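Local coordinates for protein mRNA-capping enzyme subunit alpha (Saccharomyces cerevisiae, PDB 3KYH) that catalyses the second step of mRNA capping, transferring GMP from GTP to the 5'-diphosphate end of RNA through a covalent enzyme-GMP intermediate, at residues D27-V32 against R98-Y103; K43-S48 against F94-E99; D66-E71 against K204-S209; V136-P141 against L222-D227. One frame throughout, in Å; residues are numbered along the deposited sequence.

How the contacts relate
Contacts 1 and 2 are neighbours, their centres about 7 Å apart; both end on the turn between strands 91-96 and 102-105, share R98 and E99, and meet in the backbone bond of Y103 with M95. Along the chain both close before contact 4 opens, while contact 3 crosses all the others. Contact 4 lies about 23 Å from contact 2, centre to centre, and reaches the same sheet through strand 129-139. Contact 3 belongs to a second, five-stranded sheet, on strand 67-73, which carries the active-site lysine, K72. It touches contact 4, E71 meeting H224, so that strand 67-73 and the 222-225 loop come together beside K72.

Contact 1. Residues D27-V32 against R98-Y103; sequences DLKMMV and RENNYY
K29 makes the polar link between helix 23-35 and the turn that leads into strand 102-105: its NZ donates to the backbone O of N100 at 2.9 Å, with the nitrogen tilted 21° out of the carbonyl plane. Beyond CG the lysine chain runs extended, which carries the ammonium group across to the turn. N100 is the centre of an inverse gamma turn. The carboxylate of E99 lies farther off, its OE2 5.5 Å from K29 NZ, a distance at which an opposite charge could add mild attraction.

In the apolar part, Y102 reaches from the strand toward the helix. CB of L28 meets its CE2 at 3.7 Å, while CG2 of V32 comes to the ring's edge and lies 3.5 Å from OH. CG of K29 is 4.0 Å from the same OH of Y102. With an alanine in place of K29, the carbonyl of N100 would probably lose its lysine donor, and Y102 the packing beside it. F81 of strand 76-84 touches both L28 and V32, and Y102 also packs on I96.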
loop_
_atom_site.group_PDB
_atom_site.type_symbol
_atom_site.label_atom_id
_atom_site.label_comp_id
_atom_site.label_asym_id
_atom_site.label_seq_id
_atom_site.Cartn_x
_atom_site.Cartn_y
_atom_site.Cartn_z
ATOM N N ASP C 27 -30.672 -8.801 23.557
ATOM C CA ASP C 27 -32.061 -8.747 23.996
ATOM C C ASP C 27 -32.347 -9.657 25.194
ATOM O O ASP C 27 -32.995 -9.249 26.169
ATOM C CB ASP C 27 -32.977 -9.149 22.828
ATOM C CG ASP C 27 -33.104 -8.068 21.754
ATOM O OD1 ASP C 27 -34.125 -8.103 21.012
ATOM O OD2 ASP C 27 -32.204 -7.192 21.650
ATOM N N LEU C 28 -31.877 -10.896 25.102
ATOM C CA LEU C 28 -32.118 -11.880 26.135
ATOM C C LEU C 28 -31.230 -11.567 27.327
ATOM O O LEU C 28 -31.686 -11.600 28.473
ATOM C CB LEU C 28 -31.874 -13.280 25.577
ATOM C CG LEU C 28 -33.047 -13.790 24.730
ATOM C CD1 LEU C 28 -32.883 -13.524 23.243
ATOM C CD2 LEU C 28 -33.254 -15.267 24.955
ATOM N N LYS C 29 -29.976 -11.204 27.036
ATOM C CA LYS C 29 -29.019 -10.743 28.054
ATOM C C LYS C 29 -29.687 -9.687 28.962
ATOM O O LYS C 29 -29.551 -9.768 30.185
ATOM C CB LYS C 29 -27.665 -10.289 27.444
ATOM C CG LYS C 29 -26.744 -11.442 26.938
ATOM C CD LYS C 29 -25.224 -11.107 26.830
ATOM C CE LYS C 29 -24.334 -12.388 26.862
ATOM N NZ LYS C 29 -22.800 -12.294 26.955
ATOM N N MET C 30 -30.494 -8.796 28.372
ATOM C CA MET C 30 -31.283 -7.793 29.109
ATOM C C MET C 30 -32.365 -8.410 29.998
ATOM O O MET C 30 -32.317 -8.234 31.213
ATOM C CB MET C 30 -31.857 -6.717 28.177
ATOM C CG MET C 30 -30.792 -5.789 27.596
ATOM S SD MET C 30 -31.081 -5.270 25.886
ATOM C CE MET C 30 -29.450 -4.676 25.428
ATOM N N MET C 31 -33.286 -9.176 29.413
ATOM C CA MET C 31 -34.285 -9.950 30.176
ATOM C C MET C 31 -33.678 -10.645 31.418
ATOM O O MET C 31 -34.262 -10.592 32.516
ATOM C CB MET C 31 -34.987 -10.989 29.280
ATOM C CG MET C 31 -35.564 -10.459 27.954
ATOM S SD MET C 31 -36.399 -11.678 26.895
ATOM C CE MET C 31 -37.698 -12.194 28.034
ATOM N N VAL C 32 -32.497 -11.248 31.230
ATOM C CA VAL C 32 -31.771 -11.987 32.267
ATOM C C VAL C 32 -31.245 -11.081 33.381
ATOM O O VAL C 32 -31.209 -11.502 34.542
ATOM C CB VAL C 32 -30.601 -12.849 31.695
ATOM C CG1 VAL C 32 -30.038 -13.793 32.752
ATOM C CG2 VAL C 32 -31.046 -13.711 30.520
ATOM N N ARG C 98 -19.839 -21.197 28.599
ATOM C CA ARG C 98 -18.838 -20.647 29.550
ATOM C C ARG C 98 -18.530 -19.168 29.268
ATOM O O ARG C 98 -18.489 -18.302 30.163
ATOM C CB ARG C 98 -17.555 -21.508 29.521
ATOM C CG ARG C 98 -16.549 -21.278 30.678
ATOM C CD ARG C 98 -16.797 -22.171 31.894
ATOM N NE ARG C 98 -16.273 -23.524 31.693
ATOM C CZ ARG C 98 -16.313 -24.503 32.595
ATOM N NH1 ARG C 98 -16.864 -24.304 33.791
ATOM N NH2 ARG C 98 -15.795 -25.692 32.300
ATOM N N GLU C 99 -18.278 -18.898 27.999
ATOM C CA GLU C 99 -18.394 -17.547 27.488
ATOM C C GLU C 99 -19.915 -17.375 27.324
ATOM O O GLU C 99 -20.593 -18.333 26.951
ATOM C CB GLU C 99 -17.623 -17.448 26.160
ATOM C CG GLU C 99 -17.577 -16.070 25.525
ATOM C CD GLU C 99 -16.910 -15.032 26.400
ATOM O OE1 GLU C 99 -15.693 -15.156 26.631
ATOM O OE2 GLU C 99 -17.609 -14.101 26.854
ATOM N N ASN C 100 -20.462 -16.214 27.687
ATOM C CA ASN C 100 -21.919 -15.990 27.628
ATOM C C ASN C 100 -22.497 -15.933 26.213
ATOM O O ASN C 100 -22.601 -14.856 25.598
ATOM C CB ASN C 100 -22.335 -14.755 28.430
ATOM C CG ASN C 100 -22.887 -15.104 29.784
ATOM O OD1 ASN C 100 -24.087 -14.943 30.052
ATOM N ND2 ASN C 100 -22.019 -15.617 30.644
ATOM N N ASN C 101 -22.833 -17.117 25.705
ATOM C CA ASN C 101 -23.274 -17.291 24.327
ATOM C C ASN C 101 -24.516 -18.184 24.324
ATOM O O ASN C 101 -24.568 -19.157 25.087
ATOM C CB ASN C 101 -22.139 -17.880 23.489
ATOM C CG ASN C 101 -20.752 -17.393 23.940
ATOM O OD1 ASN C 101 -20.445 -16.189 23.906
ATOM N ND2 ASN C 101 -19.905 -18.341 24.362
ATOM N N TYR C 102 -25.506 -17.850 23.488
ATOM C CA TYR C 102 -26.877 -18.364 23.636
ATOM C C TYR C 102 -27.375 -19.337 22.554
ATOM O O TYR C 102 -27.543 -18.963 21.384
ATOM C CB TYR C 102 -27.847 -17.180 23.770
ATOM C CG TYR C 102 -27.918 -16.524 25.140
ATOM C CD1 TYR C 102 -26.758 -16.214 25.867
ATOM C CD2 TYR C 102 -29.161 -16.167 25.689
ATOM C CE1 TYR C 102 -26.839 -15.595 27.086
ATOM C CE2 TYR C 102 -29.246 -15.523 26.921
ATOM C CZ TYR C 102 -28.082 -15.249 27.611
ATOM O OH TYR C 102 -28.154 -14.643 28.849
ATOM N N TYR C 103 -27.707 -20.561 22.968
ATOM C CA TYR C 103 -28.101 -21.605 22.014
ATOM C C TYR C 103 -29.623 -21.820 21.903
ATOM O O TYR C 103 -30.342 -21.531 22.862
ATOM C CB TYR C 103 -27.253 -22.878 22.223
ATOM C CG TYR C 103 -25.755 -22.640 21.991
ATOM C CD1 TYR C 103 -24.870 -22.419 23.054
ATOM C CD2 TYR C 103 -25.233 -22.595 20.697
ATOM C CE1 TYR C 103 -23.497 -22.182 22.820
ATOM C CE2 TYR C 103 -23.884 -22.341 20.445
ATOM C CZ TYR C 103 -23.021 -22.146 21.505
ATOM O OH TYR C 103 -21.699 -21.898 21.219
#

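Contact 2. Residues K43-S48 against F94-E99; sequences KTFPGS and FMIDRE
The ring of F45 is set against the backbone where strand 91-96 runs out into its turn. The O of I96 lies at the ring's edge, near its plane and 3.5 Å from CE1 of F45. The O of D97 comes in obliquely, 3.3 Å from the same F45 CE1. CG of F45 stands anti to the backbone N (chi1 -176°) and beside the carbonyl carbon, which brings the ring near the backbone that follows, with the N of G47 3.4 Å above one face of F45, offset toward the rim. This is loop-on-strand packing: the 43-48 loop is laid across the end of a hairpin strand, with R77 and L79 of the adjoining strand 76-84 also touching F45. A serine in place of F45 would probably open a gap beside the carbonyls of I96 and D97 and leave the loop free to shift. P46 and I96 point at each other, CG of the proline ring 3.6 Å from CD1 of the isoleucine. D97 turns its own side chain away from the loop, where OD1 accepts a hydrogen bond from ND2 of N101. The side chain of R98 comes within about 6 Å of that of the active-site K72.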
loop_
_atom_site.group_PDB
_atom_site.type_symbol
_atom_site.label_atom_id
_atom_site.label_comp_id
_atom_site.label_asym_id
_atom_site.label_seq_id
_atom_site.Cartn_x
_atom_site.Cartn_y
_atom_site.Cartn_z
ATOM N N LYS C 43 -22.245 -9.261 30.368
ATOM C CA LYS C 43 -21.030 -10.034 30.076
ATOM C C LYS C 43 -20.875 -11.335 30.883
ATOM O O LYS C 43 -21.066 -12.421 30.319
ATOM C CB LYS C 43 -19.771 -9.153 30.152
ATOM C CG LYS C 43 -19.273 -8.729 31.557
ATOM C CD LYS C 43 -20.028 -7.546 32.176
ATOM C CE LYS C 43 -19.244 -6.968 33.358
ATOM N NZ LYS C 43 -19.598 -5.538 33.645
ATOM N N THR C 44 -20.579 -11.221 32.185
ATOM C CA THR C 44 -20.140 -12.356 33.029
ATOM C C THR C 44 -21.056 -13.585 33.024
ATOM O O THR C 44 -22.238 -13.481 32.679
ATOM C CB THR C 44 -19.815 -11.935 34.491
ATOM O OG1 THR C 44 -20.834 -11.055 34.991
ATOM C CG2 THR C 44 -18.445 -11.258 34.578
ATOM N N PHE C 45 -20.505 -14.745 33.387
ATOM C CA PHE C 45 -21.279 -15.992 33.438
ATOM C C PHE C 45 -22.300 -15.922 34.558
ATOM O O PHE C 45 -21.920 -15.737 35.720
ATOM C CB PHE C 45 -20.389 -17.225 33.597
ATOM C CG PHE C 45 -21.145 -18.527 33.560
ATOM C CD1 PHE C 45 -21.745 -18.979 32.372
ATOM C CD2 PHE C 45 -21.204 -19.340 34.704
ATOM C CE1 PHE C 45 -22.431 -20.214 32.348
ATOM C CE2 PHE C 45 -21.883 -20.576 34.693
ATOM C CZ PHE C 45 -22.525 -21.004 33.531
ATOM N N PRO C 46 -23.594 -16.023 34.213
ATOM C CA PRO C 46 -24.598 -15.932 35.255
ATOM C C PRO C 46 -24.303 -16.957 36.338
ATOM O O PRO C 46 -24.047 -16.559 37.471
ATOM C CB PRO C 46 -25.907 -16.250 34.520
ATOM C CG PRO C 46 -25.631 -15.879 33.118
ATOM C CD PRO C 46 -24.214 -16.311 32.910
ATOM N N GLY C 47 -24.206 -18.233 35.958
ATOM C CA GLY C 47 -24.077 -19.347 36.908
ATOM C C GLY C 47 -22.885 -19.270 37.838
ATOM O O GLY C 47 -21.964 -18.480 37.632
ATOM N N SER C 48 -22.915 -20.090 38.881
ATOM C CA SER C 48 -21.963 -19.931 39.973
ATOM C C SER C 48 -20.741 -20.680 39.559
ATOM O O SER C 48 -20.878 -21.720 38.918
ATOM C CB SER C 48 -22.518 -20.497 41.280
ATOM O OG SER C 48 -21.942 -19.827 42.388
ATOM N N PHE C 94 -33.367 -22.250 25.585
ATOM C CA PHE C 94 -32.083 -21.541 25.436
ATOM C C PHE C 94 -30.930 -22.008 26.333
ATOM O O PHE C 94 -31.149 -22.463 27.467
ATOM C CB PHE C 94 -32.285 -20.024 25.549
ATOM C CG PHE C 94 -32.922 -19.387 24.331
ATOM C CD1 PHE C 94 -34.211 -19.751 23.905
ATOM C CD2 PHE C 94 -32.256 -18.360 23.650
ATOM C CE1 PHE C 94 -34.787 -19.149 22.781
ATOM C CE2 PHE C 94 -32.839 -17.726 22.542
ATOM C CZ PHE C 94 -34.101 -18.114 22.113
ATOM N N MET C 95 -29.705 -21.852 25.813
ATOM C CA MET C 95 -28.487 -22.440 26.398
ATOM C C MET C 95 -27.319 -21.462 26.544
ATOM O O MET C 95 -26.876 -20.885 25.560
ATOM C CB MET C 95 -28.036 -23.638 25.549
ATOM C CG MET C 95 -28.937 -24.867 25.583
ATOM S SD MET C 95 -29.319 -25.493 27.243
ATOM C CE MET C 95 -29.258 -27.289 26.956
ATOM N N ILE C 96 -26.784 -21.342 27.757
ATOM C CA ILE C 96 -25.715 -20.374 28.057
ATOM C C ILE C 96 -24.356 -21.008 28.452
ATOM O O ILE C 96 -24.168 -21.483 29.589
ATOM C CB ILE C 96 -26.219 -19.270 29.058
ATOM C CG1 ILE C 96 -26.364 -19.803 30.488
ATOM C CG2 ILE C 96 -27.574 -18.698 28.590
ATOM C CD1 ILE C 96 -26.965 -18.825 31.480
ATOM N N ASP C 97 -23.420 -21.017 27.494
ATOM C CA ASP C 97 -22.075 -21.629 27.660
ATOM C C ASP C 97 -21.121 -20.817 28.540
ATOM O O ASP C 97 -21.570 -19.877 29.188
ATOM C CB ASP C 97 -21.455 -22.072 26.314
ATOM C CG ASP C 97 -21.304 -20.928 25.315
ATOM O OD1 ASP C 97 -20.688 -21.085 24.228
ATOM O OD2 ASP C 97 -21.802 -19.835 25.628
ATOM N N ARG C 98 -19.839 -21.197 28.599
ATOM C CA ARG C 98 -18.838 -20.647 29.550
ATOM C C ARG C 98 -18.530 -19.168 29.268
ATOM O O ARG C 98 -18.489 -18.302 30.163
ATOM C CB ARG C 98 -17.555 -21.508 29.521
ATOM C CG ARG C 98 -16.549 -21.278 30.678
ATOM C CD ARG C 98 -16.797 -22.171 31.894
ATOM N NE ARG C 98 -16.273 -23.524 31.693
ATOM C CZ ARG C 98 -16.313 -24.503 32.595
ATOM N NH1 ARG C 98 -16.864 -24.304 33.791
ATOM N NH2 ARG C 98 -15.795 -25.692 32.300
ATOM N N GLU C 99 -18.278 -18.898 27.999
ATOM C CA GLU C 99 -18.394 -17.547 27.488
ATOM C C GLU C 99 -19.915 -17.375 27.324
ATOM O O GLU C 99 -20.593 -18.333 26.951
ATOM C CB GLU C 99 -17.623 -17.448 26.160
ATOM C CG GLU C 99 -17.577 -16.070 25.525
ATOM C CD GLU C 99 -16.910 -15.032 26.400
ATOM O OE1 GLU C 99 -15.693 -15.156 26.631
ATOM O OE2 GLU C 99 -17.609 -14.101 26.854
#

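Contact 3. Residues D66-E71 against K204-S209; sequences DYYVCE and KHMDFS
V69 N donates to D207 O at 2.7 Å, nearly along the C=O axis, and S209 N donates to Y67 O at 2.8 Å. These two bonds hold 207-209 loosely, antiparallel, along 67-73, the strand that carries the active-site K72; 207-208 is a short, weakly bonded edge strand. The S209 bond is straight, 175° at the hydrogen, although its donor stands 43° out of the carbonyl plane. The return bond from D207 N to V69 O is long and weak. Y68 and F208 form a non-hydrogen-bonded pair.

E71 has its strongest partner elsewhere: OE2 accepts from NE2 of H224. H205 NE2 adds a weak bond to the same oxygen, the carboxylate meeting the edge of that imidazole. K204 runs out extended past C70; its NZ donates to OG1 of T73, and it makes a cation-pi contact with F153. The hydroxyl of Y67 leads away to a hydrogen bond with the O of L246.

M206, bent at chi2 and chi3, folds across the Y68 ring. Its CG makes a CH-pi contact over the face, 3.8 Å from the centroid, and SD an oblique Met-aromatic one at 4.3 Å. CE goes on to within 3.4 Å of SG of C70.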
loop_
_atom_site.group_PDB
_atom_site.type_symbol
_atom_site.label_atom_id
_atom_site.label_comp_id
_atom_site.label_asym_id
_atom_site.label_seq_id
_atom_site.Cartn_x
_atom_site.Cartn_y
_atom_site.Cartn_z
ATOM N N ASP C 66 -23.714 -27.242 56.813
ATOM C CA ASP C 66 -24.365 -28.497 56.428
ATOM C C ASP C 66 -24.214 -28.564 54.905
ATOM O O ASP C 66 -24.739 -27.711 54.196
ATOM C CB ASP C 66 -25.851 -28.492 56.842
ATOM C CG ASP C 66 -26.104 -27.936 58.259
ATOM O OD1 ASP C 66 -26.849 -28.596 59.007
ATOM O OD2 ASP C 66 -25.633 -26.830 58.626
ATOM N N TYR C 67 -23.480 -29.564 54.412
ATOM C CA TYR C 67 -22.965 -29.580 53.033
ATOM C C TYR C 67 -23.360 -30.772 52.161
ATOM O O TYR C 67 -23.780 -31.813 52.662
ATOM C CB TYR C 67 -21.442 -29.499 53.063
ATOM C CG TYR C 67 -20.839 -28.157 52.700
ATOM C CD1 TYR C 67 -20.523 -27.212 53.691
ATOM C CD2 TYR C 67 -20.504 -27.870 51.368
ATOM C CE1 TYR C 67 -19.906 -26.005 53.361
ATOM C CE2 TYR C 67 -19.929 -26.649 51.011
ATOM C CZ TYR C 67 -19.628 -25.727 52.015
ATOM O OH TYR C 67 -19.041 -24.528 51.666
ATOM N N TYR C 68 -23.193 -30.587 50.851
ATOM C CA TYR C 68 -23.534 -31.541 49.800
ATOM C C TYR C 68 -22.320 -32.025 49.010
ATOM O O TYR C 68 -21.306 -31.308 48.863
ATOM C CB TYR C 68 -24.465 -30.882 48.777
ATOM C CG TYR C 68 -25.956 -30.816 49.102
ATOM C CD1 TYR C 68 -26.748 -29.776 48.585
ATOM C CD2 TYR C 68 -26.585 -31.800 49.882
ATOM C CE1 TYR C 68 -28.112 -29.716 48.828
ATOM C CE2 TYR C 68 -27.959 -31.731 50.152
ATOM C CZ TYR C 68 -28.709 -30.693 49.611
ATOM O OH TYR C 68 -30.058 -30.635 49.867
ATOM N N VAL C 69 -22.461 -33.234 48.469
ATOM C CA VAL C 69 -21.535 -33.760 47.470
ATOM C C VAL C 69 -22.154 -34.604 46.378
ATOM O O VAL C 69 -22.923 -35.547 46.635
ATOM C CB VAL C 69 -20.376 -34.582 48.049
ATOM C CG1 VAL C 69 -19.228 -33.677 48.424
ATOM C CG2 VAL C 69 -20.842 -35.483 49.212
ATOM N N CYS C 70 -21.760 -34.251 45.158
ATOM C CA CYS C 70 -21.910 -35.109 43.990
ATOM C C CYS C 70 -20.560 -35.024 43.291
ATOM O O CYS C 70 -19.763 -34.130 43.620
ATOM C CB CYS C 70 -23.034 -34.600 43.093
ATOM S SG CYS C 70 -22.924 -32.831 42.663
ATOM N N GLU C 71 -20.284 -36.003 42.419
ATOM C CA GLU C 71 -19.177 -35.978 41.435
ATOM C C GLU C 71 -19.164 -34.774 40.470
ATOM O O GLU C 71 -20.222 -34.277 40.115
ATOM C CB GLU C 71 -19.254 -37.261 40.614
ATOM C CG GLU C 71 -20.665 -37.578 40.064
ATOM C CD GLU C 71 -20.901 -37.092 38.627
ATOM O OE1 GLU C 71 -20.080 -36.329 38.065
ATOM O OE2 GLU C 71 -21.922 -37.498 38.036
ATOM N N LYS C 204 -29.636 -33.846 39.008
ATOM C CA LYS C 204 -28.323 -34.240 39.542
ATOM C C LYS C 204 -28.546 -34.972 40.864
ATOM O O LYS C 204 -29.174 -34.457 41.808
ATOM C CB LYS C 204 -27.293 -33.094 39.662
ATOM C CG LYS C 204 -25.828 -33.567 39.542
ATOM C CD LYS C 204 -24.874 -32.452 39.079
ATOM C CE LYS C 204 -23.395 -32.905 38.924
ATOM N NZ LYS C 204 -22.402 -31.785 38.623
ATOM N N HIS C 205 -28.114 -36.226 40.831
ATOM C CA HIS C 205 -28.208 -37.185 41.925
ATOM C C HIS C 205 -27.579 -36.761 43.288
ATOM O O HIS C 205 -26.553 -37.332 43.697
ATOM C CB HIS C 205 -27.581 -38.482 41.404
ATOM C CG HIS C 205 -26.265 -38.285 40.703
ATOM N ND1 HIS C 205 -25.818 -39.146 39.717
ATOM C CD2 HIS C 205 -25.308 -37.328 40.831
ATOM C CE1 HIS C 205 -24.634 -38.741 39.287
ATOM N NE2 HIS C 205 -24.301 -37.643 39.950
ATOM N N MET C 206 -28.215 -35.837 44.020
ATOM C CA MET C 206 -27.598 -35.269 45.223
ATOM C C MET C 206 -27.406 -36.217 46.412
ATOM O O MET C 206 -28.238 -37.103 46.635
ATOM C CB MET C 206 -28.324 -33.999 45.679
ATOM C CG MET C 206 -27.389 -32.915 46.280
ATOM S SD MET C 206 -26.710 -31.638 45.162
ATOM C CE MET C 206 -26.120 -32.621 43.747
ATOM N N ASP C 207 -26.287 -36.024 47.126
ATOM C CA ASP C 207 -25.924 -36.713 48.388
ATOM C C ASP C 207 -25.247 -35.746 49.370
ATOM O O ASP C 207 -24.548 -34.838 48.940
ATOM C CB ASP C 207 -24.974 -37.886 48.111
ATOM C CG ASP C 207 -25.666 -39.260 48.152
ATOM O OD1 ASP C 207 -26.722 -39.408 48.814
ATOM O OD2 ASP C 207 -25.102 -40.218 47.569
ATOM N N PHE C 208 -25.459 -35.922 50.675
ATOM C CA PHE C 208 -24.876 -35.014 51.685
ATOM C C PHE C 208 -23.402 -35.335 51.915
ATOM O O PHE C 208 -22.970 -36.452 51.635
ATOM C CB PHE C 208 -25.562 -35.103 53.064
ATOM C CG PHE C 208 -27.063 -35.173 53.031
ATOM C CD1 PHE C 208 -27.716 -36.409 53.098
ATOM C CD2 PHE C 208 -27.826 -34.008 52.999
ATOM C CE1 PHE C 208 -29.105 -36.489 53.088
ATOM C CE2 PHE C 208 -29.223 -34.069 52.976
ATOM C CZ PHE C 208 -29.862 -35.315 53.031
ATOM N N SER C 209 -22.675 -34.363 52.476
ATOM C CA SER C 209 -21.288 -34.481 52.968
ATOM C C SER C 209 -20.872 -35.822 53.565
ATOM O O SER C 209 -19.949 -36.437 53.060
ATOM C CB SER C 209 -20.987 -33.381 54.007
ATOM O OG SER C 209 -21.557 -33.674 55.285
#

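Contact 4. Residues V136-P141 against L222-D227; sequences VIQTNP and LPHLSD
H224 packs its CB against CB of V136 at 3.7 Å, and CG1 of the valine lies over one face of the imidazole, a CH-pi contact 4.2 Å from the ring centroid. Here, in the nucleotidyltransferase fold, a loop that leads through 226-227 toward strand 229-233 is set against the end of strand 129-139, part of the larger sheet. The backbone contributes too: I137 O is 3.4 Å from CB of H224, and T139 O is 3.5 Å from CB of P223. The side chain of Q138 lies alongside H224. CG of H224 sits between the backbone N and the carbonyl carbon (chi1 53°), which lays the imidazole against V136 CG1.

Farther out, strand 146-152 backs the contact: V136 packs on R149 and L151, and it also pairs with R149 through the backbone. The loop is tied on its other side to the strand carrying the active-site K72 and the turn after it, with H224 touching T73 and bonded to E71, and L225 bonding by its backbone to D74. At the exposed margin CD1 of I137 meets CD1 of L225 at 4.1 Å, a looser apolar touch.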
loop_
_atom_site.group_PDB
_atom_site.type_symbol
_atom_site.label_atom_id
_atom_site.label_comp_id
_atom_site.label_asym_id
_atom_site.label_seq_id
_atom_site.Cartn_x
_atom_site.Cartn_y
_atom_site.Cartn_z
ATOM N N VAL C 136 -23.752 -33.837 29.596
ATOM C CA VAL C 136 -22.932 -35.053 29.348
ATOM C C VAL C 136 -23.371 -35.869 28.104
ATOM O O VAL C 136 -24.323 -35.493 27.410
ATOM C CB VAL C 136 -22.957 -36.019 30.580
ATOM C CG1 VAL C 136 -22.507 -35.325 31.864
ATOM C CG2 VAL C 136 -24.337 -36.664 30.762
ATOM N N ILE C 137 -22.681 -36.982 27.846
ATOM C CA ILE C 137 -23.154 -38.061 26.953
ATOM C C ILE C 137 -23.399 -39.232 27.886
ATOM O O ILE C 137 -22.925 -39.213 29.014
ATOM C CB ILE C 137 -22.135 -38.477 25.881
ATOM C CG1 ILE C 137 -21.109 -37.366 25.635
ATOM C CG2 ILE C 137 -22.841 -38.862 24.571
ATOM C CD1 ILE C 137 -20.180 -37.153 26.837
ATOM N N GLN C 138 -24.183 -40.218 27.467
ATOM C CA GLN C 138 -24.655 -41.237 28.396
ATOM C C GLN C 138 -24.755 -42.603 27.825
ATOM O O GLN C 138 -25.535 -42.807 26.902
ATOM C CB GLN C 138 -26.030 -40.880 28.940
ATOM C CG GLN C 138 -25.958 -39.959 30.137
ATOM C CD GLN C 138 -25.345 -40.612 31.352
ATOM O OE1 GLN C 138 -24.141 -40.935 31.394
ATOM N NE2 GLN C 138 -26.176 -40.797 32.364
ATOM N N THR C 139 -23.978 -43.522 28.386
ATOM C CA THR C 139 -24.003 -44.926 27.989
ATOM C C THR C 139 -25.031 -45.648 28.807
ATOM O O THR C 139 -25.103 -45.462 30.028
ATOM C CB THR C 139 -22.620 -45.589 28.184
ATOM O OG1 THR C 139 -21.832 -45.392 27.006
ATOM C CG2 THR C 139 -22.708 -47.082 28.414
ATOM N N ASN C 140 -25.836 -46.435 28.097
ATOM C CA ASN C 140 -26.705 -47.461 28.678
ATOM C C ASN C 140 -25.826 -48.647 29.079
ATOM O O ASN C 140 -25.064 -49.145 28.241
ATOM C CB ASN C 140 -27.725 -47.929 27.626
ATOM C CG ASN C 140 -28.822 -48.816 28.208
ATOM O OD1 ASN C 140 -28.551 -49.818 28.886
ATOM N ND2 ASN C 140 -30.079 -48.470 27.899
ATOM N N PRO C 141 -25.914 -49.113 30.342
ATOM C CA PRO C 141 -25.044 -50.259 30.666
ATOM C C PRO C 141 -25.594 -51.610 30.198
ATOM O O PRO C 141 -24.811 -52.458 29.754
ATOM C CB PRO C 141 -24.889 -50.189 32.187
ATOM C CG PRO C 141 -26.009 -49.299 32.665
ATOM C CD PRO C 141 -26.748 -48.712 31.490
ATOM N N LEU C 222 -19.242 -44.618 37.043
ATOM C CA LEU C 222 -20.309 -43.832 36.400
ATOM C C LEU C 222 -20.183 -43.760 34.859
ATOM O O LEU C 222 -19.076 -43.536 34.372
ATOM C CB LEU C 222 -20.321 -42.414 36.997
ATOM C CG LEU C 222 -20.678 -42.287 38.488
ATOM C CD1 LEU C 222 -20.055 -41.033 39.068
ATOM C CD2 LEU C 222 -22.183 -42.349 38.762
ATOM N N PRO C 223 -21.308 -43.924 34.106
ATOM C CA PRO C 223 -21.422 -43.911 32.629
ATOM C C PRO C 223 -20.918 -42.657 31.888
ATOM O O PRO C 223 -20.428 -42.788 30.762
ATOM C CB PRO C 223 -22.927 -44.053 32.405
ATOM C CG PRO C 223 -23.529 -43.454 33.635
ATOM C CD PRO C 223 -22.654 -44.043 34.699
ATOM N N HIS C 224 -21.116 -41.466 32.465
ATOM C CA HIS C 224 -20.477 -40.226 31.983
ATOM C C HIS C 224 -19.121 -39.970 32.674
ATOM O O HIS C 224 -18.536 -40.898 33.236
ATOM C CB HIS C 224 -21.405 -39.004 32.058
ATOM C CG HIS C 224 -22.028 -38.774 33.401
ATOM N ND1 HIS C 224 -23.386 -38.899 33.621
ATOM C CD2 HIS C 224 -21.490 -38.406 34.588
ATOM C CE1 HIS C 224 -23.653 -38.638 34.888
ATOM N NE2 HIS C 224 -22.520 -38.335 35.496
ATOM N N LEU C 225 -18.616 -38.739 32.632
ATOM C CA LEU C 225 -17.257 -38.456 33.060
ATOM C C LEU C 225 -17.240 -37.648 34.330
ATOM O O LEU C 225 -18.084 -36.769 34.492
ATOM C CB LEU C 225 -16.500 -37.654 32.001
ATOM C CG LEU C 225 -16.434 -38.114 30.553
ATOM C CD1 LEU C 225 -17.433 -37.227 29.817
ATOM C CD2 LEU C 225 -15.008 -37.897 30.044
ATOM N N SER C 226 -16.245 -37.895 35.187
ATOM C CA SER C 226 -16.140 -37.176 36.461
ATOM C C SER C 226 -14.720 -36.928 37.000
ATOM O O SER C 226 -14.134 -37.807 37.661
ATOM C CB SER C 226 -17.084 -37.792 37.511
ATOM O OG SER C 226 -17.097 -39.213 37.443
ATOM N N ASP C 227 -14.207 -35.716 36.748
ATOM C CA ASP C 227 -12.852 -35.315 37.153
ATOM C C ASP C 227 -12.723 -34.560 38.494
ATOM O O ASP C 227 -12.148 -33.451 38.597
ATOM C CB ASP C 227 -12.074 -34.694 35.992
ATOM C CG ASP C 227 -12.564 -33.304 35.602
ATOM O OD1 ASP C 227 -13.704 -32.930 35.969
ATOM O OD2 ASP C 227 -11.800 -32.587 34.896
#